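Local coordinates for protein putative phosphatase (Bacteroides thetaiotaomicron, PDB 3KYA) that is a putative phosphatase of unproven activity that binds zinc ions and carries an IPT/TIG domain beside a probable beta-propeller, at residues Leu154-Leu166 and Pro177-Ile191. Sequence-based numbering, arbitrary orientation. Where two conformers were deposited one is given.
Sequences LYICYDGHKAIQL and PLNINTIPTNRIRSI. With ZN (zinc ion), chain Y; EDO (1,2-ethanediol), chain M; EDO (1,2-ethanediol), chain B.
With CG of D159 anti to N (chi1 -177°) and R187 bent at chi3 (65°), carboxylate and guanidinium come to lie side by side, pointing the same way. The two flat groups are nearly coplanar, 20° apart, and R187 grips side-on, NE to OD1 of D159 at 2.8 Å and NH2 to OD2 at 2.9 Å. R189 turns a guanidinium face to OD2, but no N-H points at it and there is no salt bridge; its NH1 pairs with D212 and E312. K162, in one of two conformers, extends past N186 to the type I turn I180-I183, where NZ donates to I183 O at 2.8 Å, in the carbonyl plane, and to N181 O at 2.9 Å, from above that plane. A water joins the same NZ to N181 OD1. Backbone bonds run from G160 N to N186 O (2.7 Å), from I188 N to Y158 O, and from I164 N to L178 O (2.9 Å), the last within the hairpin of strands 161-168 and 173-178. Apolar side chains pack beside them: I164 CG2 meets I191 CD1 tip to tip at 3.7 Å, C157 CB rests on I188 CG2 at 3.6 Å, and L178 lies across I164. The contact thus joins the antiparallel sheet of strands 153-159, 161-168 and 173-178 to strand 188-193, outermost in the next sheet, consistent with successive propeller blades. H161, whose CB points away from 177-191, binds zinc through ND1 and stacks on W122; a water and two outside ligands complete the site. Chemically, the D159 carboxylate probably stays ionised, held by R187 with R189 adding only a longer-range charge effect, while the K162 ammonium is probably stabilised by two carbonyls and water.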
loop_
_atom_site.group_PDB
_atom_site.type_symbol
_atom_site.label_atom_id
_atom_site.label_comp_id
_atom_site.label_asym_id
_atom_site.label_seq_id
_atom_site.Cartn_x
_atom_site.Cartn_y
_atom_site.Cartn_z
ATOM N N LEU A 154 -5.089 2.031 -33.198
ATOM C CA LEU A 154 -3.964 2.337 -32.324
ATOM C C LEU A 154 -2.739 2.659 -33.181
ATOM O O LEU A 154 -2.221 1.787 -33.909
ATOM C CB LEU A 154 -3.676 1.151 -31.400
ATOM C CG LEU A 154 -2.516 1.327 -30.426
ATOM C CD1 LEU A 154 -2.743 2.554 -29.505
ATOM C CD2 LEU A 154 -2.324 0.048 -29.608
ATOM N N TYR A 155 -2.297 3.911 -33.128
ATOM C CA TYR A 155 -1.139 4.355 -33.908
ATOM C C TYR A 155 0.140 4.235 -33.087
ATOM O O TYR A 155 0.138 4.369 -31.840
ATOM C CB TYR A 155 -1.320 5.803 -34.402
ATOM C CG TYR A 155 -2.402 6.006 -35.456
ATOM C CD1 TYR A 155 -2.178 5.677 -36.795
ATOM C CD2 TYR A 155 -3.651 6.539 -35.117
ATOM C CE1 TYR A 155 -3.173 5.854 -37.762
ATOM C CE2 TYR A 155 -4.655 6.724 -36.086
ATOM C CZ TYR A 155 -4.396 6.393 -37.411
ATOM O OH TYR A 155 -5.373 6.565 -38.383
ATOM N N ILE A 156 1.234 3.975 -33.790
ATOM C CA ILE A 156 2.551 3.891 -33.183
ATOM C C ILE A 156 3.549 4.677 -34.033
ATOM O O ILE A 156 3.594 4.527 -35.261
ATOM C CB ILE A 156 3.006 2.414 -32.977
ATOM C CG1 ILE A 156 4.370 2.356 -32.267
ATOM C CG2 ILE A 156 3.003 1.621 -34.312
ATOM C CD1 ILE A 156 4.745 0.961 -31.747
ATOM N N CYS A 157 4.309 5.546 -33.367
ATOM C CA CYS A 157 5.361 6.315 -34.008
ATOM C C CYS A 157 6.683 5.883 -33.399
ATOM O O CYS A 157 6.741 5.445 -32.229
ATOM C CB CYS A 157 5.155 7.824 -33.871
ATOM S SG CYS A 157 5.198 8.498 -32.204
ATOM N N TYR A 158 7.740 6.034 -34.187
ATOM C CA TYR A 158 9.057 5.536 -33.823
ATOM C C TYR A 158 10.196 6.511 -33.992
ATOM O O TYR A 158 10.273 7.225 -34.982
ATOM C CB TYR A 158 9.429 4.377 -34.748
ATOM C CG TYR A 158 8.493 3.195 -34.766
ATOM C CD1 TYR A 158 8.532 2.247 -33.753
ATOM C CD2 TYR A 158 7.625 2.990 -35.826
ATOM C CE1 TYR A 158 7.711 1.141 -33.776
ATOM C CE2 TYR A 158 6.786 1.869 -35.863
ATOM C CZ TYR A 158 6.827 0.958 -34.819
ATOM O OH TYR A 158 6.012 -0.156 -34.833
ATOM N N ASP A 159 11.118 6.473 -33.044
ATOM C CA ASP A 159 12.337 7.223 -33.134
ATOM C C ASP A 159 13.333 6.326 -33.889
ATOM O O ASP A 159 14.029 5.508 -33.269
ATOM C CB ASP A 159 12.822 7.571 -31.719
ATOM C CG ASP A 159 14.073 8.441 -31.707
ATOM O OD1 ASP A 159 14.673 8.691 -32.773
ATOM O OD2 ASP A 159 14.476 8.872 -30.601
ATOM N N GLY A 160 13.373 6.451 -35.220
ATOM C CA GLY A 160 14.265 5.649 -36.092
ATOM C C GLY A 160 13.613 4.859 -37.239
ATOM O O GLY A 160 14.306 4.135 -37.955
ATOM N N HIS A 161 12.285 4.952 -37.374
ATOM C CA HIS A 161 11.510 4.309 -38.467
ATOM C C HIS A 161 10.578 5.416 -38.944
ATOM O O HIS A 161 9.772 5.918 -38.165
ATOM C CB HIS A 161 10.751 3.084 -37.977
ATOM C CG HIS A 161 10.051 2.329 -39.059
ATOM N ND1 HIS A 161 10.696 1.415 -39.864
ATOM C CD2 HIS A 161 8.764 2.363 -39.482
ATOM C CE1 HIS A 161 9.828 0.900 -40.721
ATOM N NE2 HIS A 161 8.651 1.465 -40.516
ATOM N N LYS A 162 10.678 5.753 -40.237
ATOM C CA LYS A 162 9.969 6.915 -40.823
ATOM C C LYS A 162 8.539 6.691 -41.340
ATOM O O LYS A 162 8.102 7.385 -42.256
ATOM C CB LYS A 162 10.805 7.554 -41.941
ATOM C CG LYS A 162 10.245 8.911 -42.355
ATOM C CD LYS A 162 11.069 9.614 -43.413
ATOM C CE LYS A 162 10.308 10.818 -43.941
ATOM N NZ LYS A 162 10.985 11.509 -45.065
ATOM N N ALA A 163 7.880 5.646 -40.873
ATOM C CA ALA A 163 6.449 5.468 -41.089
ATOM C C ALA A 163 5.735 5.414 -39.740
ATOM O O ALA A 163 6.267 4.861 -38.776
ATOM C CB ALA A 163 6.176 4.196 -41.902
ATOM N N ILE A 164 4.567 6.044 -39.666
ATOM C CA ILE A 164 3.681 5.919 -38.514
ATOM C C ILE A 164 2.745 4.763 -38.882
ATOM O O ILE A 164 2.071 4.796 -39.910
ATOM C CB ILE A 164 2.899 7.211 -38.217
ATOM C CG1 ILE A 164 3.847 8.294 -37.705
ATOM C CG2 ILE A 164 1.762 6.954 -37.190
ATOM C CD1 ILE A 164 3.197 9.665 -37.579
ATOM N N GLN A 165 2.733 3.725 -38.060
ATOM C CA GLN A 165 1.930 2.537 -38.336
ATOM C C GLN A 165 0.594 2.529 -37.610
ATOM O O GLN A 165 0.410 3.196 -36.582
ATOM C CB GLN A 165 2.730 1.281 -37.978
ATOM C CG GLN A 165 3.967 1.068 -38.853
ATOM C CD GLN A 165 4.636 -0.271 -38.582
ATOM O OE1 GLN A 165 4.999 -0.584 -37.445
ATOM N NE2 GLN A 165 4.800 -1.073 -39.635
ATOM N N LEU A 166 -0.341 1.781 -38.195
ATOM C CA LEU A 166 -1.663 1.573 -37.648
ATOM C C LEU A 166 -1.793 0.123 -37.199
ATOM O O LEU A 166 -1.678 -0.801 -38.018
ATOM C CB LEU A 166 -2.738 1.852 -38.703
ATOM C CG LEU A 166 -4.170 1.492 -38.303
ATOM C CD1 LEU A 166 -4.625 2.230 -37.036
ATOM C CD2 LEU A 166 -5.124 1.767 -39.468
ATOM N N PRO A 177 0.180 3.412 -43.034
ATOM C CA PRO A 177 -0.526 4.399 -43.867
ATOM C C PRO A 177 0.146 5.773 -44.003
ATOM O O PRO A 177 -0.121 6.488 -44.978
ATOM C CB PRO A 177 -1.867 4.557 -43.140
ATOM C CG PRO A 177 -1.533 4.277 -41.693
ATOM C CD PRO A 177 -0.474 3.218 -41.723
ATOM N N LEU A 178 0.986 6.134 -43.044
ATOM C CA LEU A 178 1.622 7.444 -43.008
ATOM C C LEU A 178 3.123 7.362 -43.249
ATOM O O LEU A 178 3.900 7.062 -42.338
ATOM C CB LEU A 178 1.322 8.099 -41.656
ATOM C CG LEU A 178 -0.149 8.453 -41.417
ATOM C CD1 LEU A 178 -0.483 8.571 -39.931
ATOM C CD2 LEU A 178 -0.494 9.744 -42.189
ATOM N N ASN A 179 3.534 7.624 -44.487
ATOM C CA ASN A 179 4.955 7.591 -44.824
ATOM C C ASN A 179 5.655 8.941 -44.645
ATOM O O ASN A 179 6.869 9.022 -44.809
ATOM C CB ASN A 179 5.157 7.017 -46.225
ATOM C CG ASN A 179 4.859 5.541 -46.267
ATOM O OD1 ASN A 179 5.603 4.729 -45.706
ATOM N ND2 ASN A 179 3.748 5.179 -46.894
ATOM N N ILE A 180 4.881 9.974 -44.301
ATOM C CA ILE A 180 5.375 11.321 -43.980
ATOM C C ILE A 180 6.652 11.717 -44.736
ATOM O O ILE A 180 7.627 12.202 -44.146
ATOM C CB ILE A 180 5.554 11.482 -42.426
ATOM C CG1 ILE A 180 6.333 10.316 -41.827
ATOM C CG2 ILE A 180 4.207 11.546 -41.741
ATOM C CD1 ILE A 180 6.676 10.508 -40.331
ATOM N N ASN A 181 6.613 11.542 -46.055
ATOM C CA ASN A 181 7.778 11.796 -46.907
ATOM C C ASN A 181 8.411 13.183 -46.779
ATOM O O ASN A 181 9.622 13.316 -46.956
ATOM C CB ASN A 181 7.439 11.486 -48.373
ATOM C CG ASN A 181 7.290 9.992 -48.628
ATOM O OD1 ASN A 181 8.040 9.177 -48.080
ATOM N ND2 ASN A 181 6.339 9.626 -49.469
ATOM N N THR A 182 7.621 14.204 -46.464
ATOM C CA THR A 182 8.161 15.559 -46.366
ATOM C C THR A 182 8.873 15.823 -45.029
ATOM O O THR A 182 9.559 16.827 -44.906
ATOM C CB THR A 182 7.083 16.655 -46.608
ATOM O OG1 THR A 182 6.103 16.622 -45.567
ATOM C CG2 THR A 182 6.407 16.463 -47.961
ATOM N N ILE A 183 8.709 14.945 -44.034
ATOM C CA ILE A 183 9.405 15.120 -42.738
ATOM C C ILE A 183 10.892 14.815 -42.955
ATOM O O ILE A 183 11.246 13.831 -43.613
ATOM C CB ILE A 183 8.745 14.285 -41.608
ATOM C CG1 ILE A 183 7.351 14.859 -41.327
ATOM C CG2 ILE A 183 9.577 14.308 -40.326
ATOM C CD1 ILE A 183 6.606 14.209 -40.155
ATOM N N PRO A 184 11.784 15.683 -42.436
ATOM C CA PRO A 184 13.223 15.587 -42.696
ATOM C C PRO A 184 14.027 14.608 -41.856
ATOM O O PRO A 184 15.259 14.631 -41.911
ATOM C CB PRO A 184 13.713 17.001 -42.390
ATOM C CG PRO A 184 12.767 17.540 -41.433
ATOM C CD PRO A 184 11.446 16.893 -41.671
ATOM N N THR A 185 13.354 13.746 -41.104
ATOM C CA THR A 185 14.046 12.808 -40.250
ATOM C C THR A 185 13.158 11.611 -39.952
ATOM O O THR A 185 11.939 11.658 -40.171
ATOM C CB THR A 185 14.414 13.470 -38.898
ATOM O OG1 THR A 185 15.088 12.518 -38.068
ATOM C CG2 THR A 185 13.172 13.953 -38.182
ATOM N N ASN A 186 13.785 10.540 -39.470
ATOM C CA ASN A 186 13.051 9.344 -39.053
ATOM C C ASN A 186 12.879 9.300 -37.521
ATOM O O ASN A 186 12.381 8.310 -36.967
ATOM C CB ASN A 186 13.692 8.060 -39.619
ATOM C CG ASN A 186 15.110 7.806 -39.120
ATOM O OD1 ASN A 186 15.577 8.409 -38.162
ATOM N ND2 ASN A 186 15.791 6.880 -39.775
ATOM N N ARG A 187 13.279 10.383 -36.848
ATOM C CA ARG A 187 13.155 10.491 -35.394
ATOM C C ARG A 187 11.791 11.089 -35.033
ATOM O O ARG A 187 11.684 12.278 -34.736
ATOM C CB ARG A 187 14.284 11.347 -34.814
ATOM C CG ARG A 187 15.694 10.836 -35.113
ATOM C CD ARG A 187 16.687 11.429 -34.134
ATOM N NE ARG A 187 16.388 10.938 -32.790
ATOM C CZ ARG A 187 16.858 11.455 -31.659
ATOM N NH1 ARG A 187 17.669 12.494 -31.677
ATOM N NH2 ARG A 187 16.505 10.928 -30.502
ATOM N N ILE A 188 10.753 10.253 -35.056
ATOM C CA ILE A 188 9.381 10.670 -34.744
ATOM C C ILE A 188 9.166 10.408 -33.250
ATOM O O ILE A 188 9.413 9.303 -32.769
ATOM C CB ILE A 188 8.346 9.922 -35.621
ATOM C CG1 ILE A 188 8.796 9.867 -37.089
ATOM C CG2 ILE A 188 6.938 10.548 -35.469
ATOM C CD1 ILE A 188 9.073 11.231 -37.767
ATOM N N ARG A 189 8.722 11.428 -32.514
ATOM C CA ARG A 189 8.664 11.366 -31.050
ATOM C C ARG A 189 7.291 11.260 -30.368
ATOM O O ARG A 189 7.196 10.700 -29.274
ATOM C CB ARG A 189 9.386 12.600 -30.494
ATOM C CG ARG A 189 10.873 12.737 -30.905
ATOM C CD ARG A 189 11.739 11.544 -30.476
ATOM N NE ARG A 189 11.576 11.199 -29.060
ATOM C CZ ARG A 189 12.448 11.430 -28.070
ATOM N NH1 ARG A 189 13.619 12.017 -28.282
ATOM N NH2 ARG A 189 12.151 11.032 -26.834
ATOM N N SER A 190 6.234 11.790 -30.977
ATOM C CA SER A 190 4.919 11.737 -30.334
ATOM C C SER A 190 3.776 12.026 -31.272
ATOM O O SER A 190 3.940 12.675 -32.313
ATOM C CB SER A 190 4.817 12.718 -29.150
ATOM O OG SER A 190 4.851 14.075 -29.565
ATOM N N ILE A 191 2.621 11.519 -30.861
ATOM C CA ILE A 191 1.367 11.709 -31.561
ATOM C C ILE A 191 0.334 12.262 -30.584
ATOM O O ILE A 191 0.162 11.723 -29.477
ATOM C CB ILE A 191 0.838 10.381 -32.156
ATOM C CG1 ILE A 191 1.710 9.916 -33.319
ATOM C CG2 ILE A 191 -0.613 10.554 -32.633
ATOM C CD1 ILE A 191 1.371 8.487 -33.831
HETATM ZN ZN ZN Y . 12.720 0.853 -39.975
HETATM C C1 EDO M . 1.321 11.903 -44.261
HETATM O O1 EDO M . 2.061 10.700 -44.548
HETATM C C2 EDO M . 1.137 12.775 -45.504
HETATM O O2 EDO M . 2.417 12.965 -46.133
HETATM C C1 EDO B . 17.727 14.248 -27.841
HETATM O O1 EDO B . 16.986 13.302 -28.633
HETATM C C2 EDO B . 17.950 15.534 -28.630
HETATM O O2 EDO B . 16.760 16.327 -28.664
HETATM O O HOH W 1 8.541 7.567 -30.929
HETATM O O HOH W 2 10.472 9.378 -46.781
HETATM O O HOH W 3 13.723 0.593 -38.310
#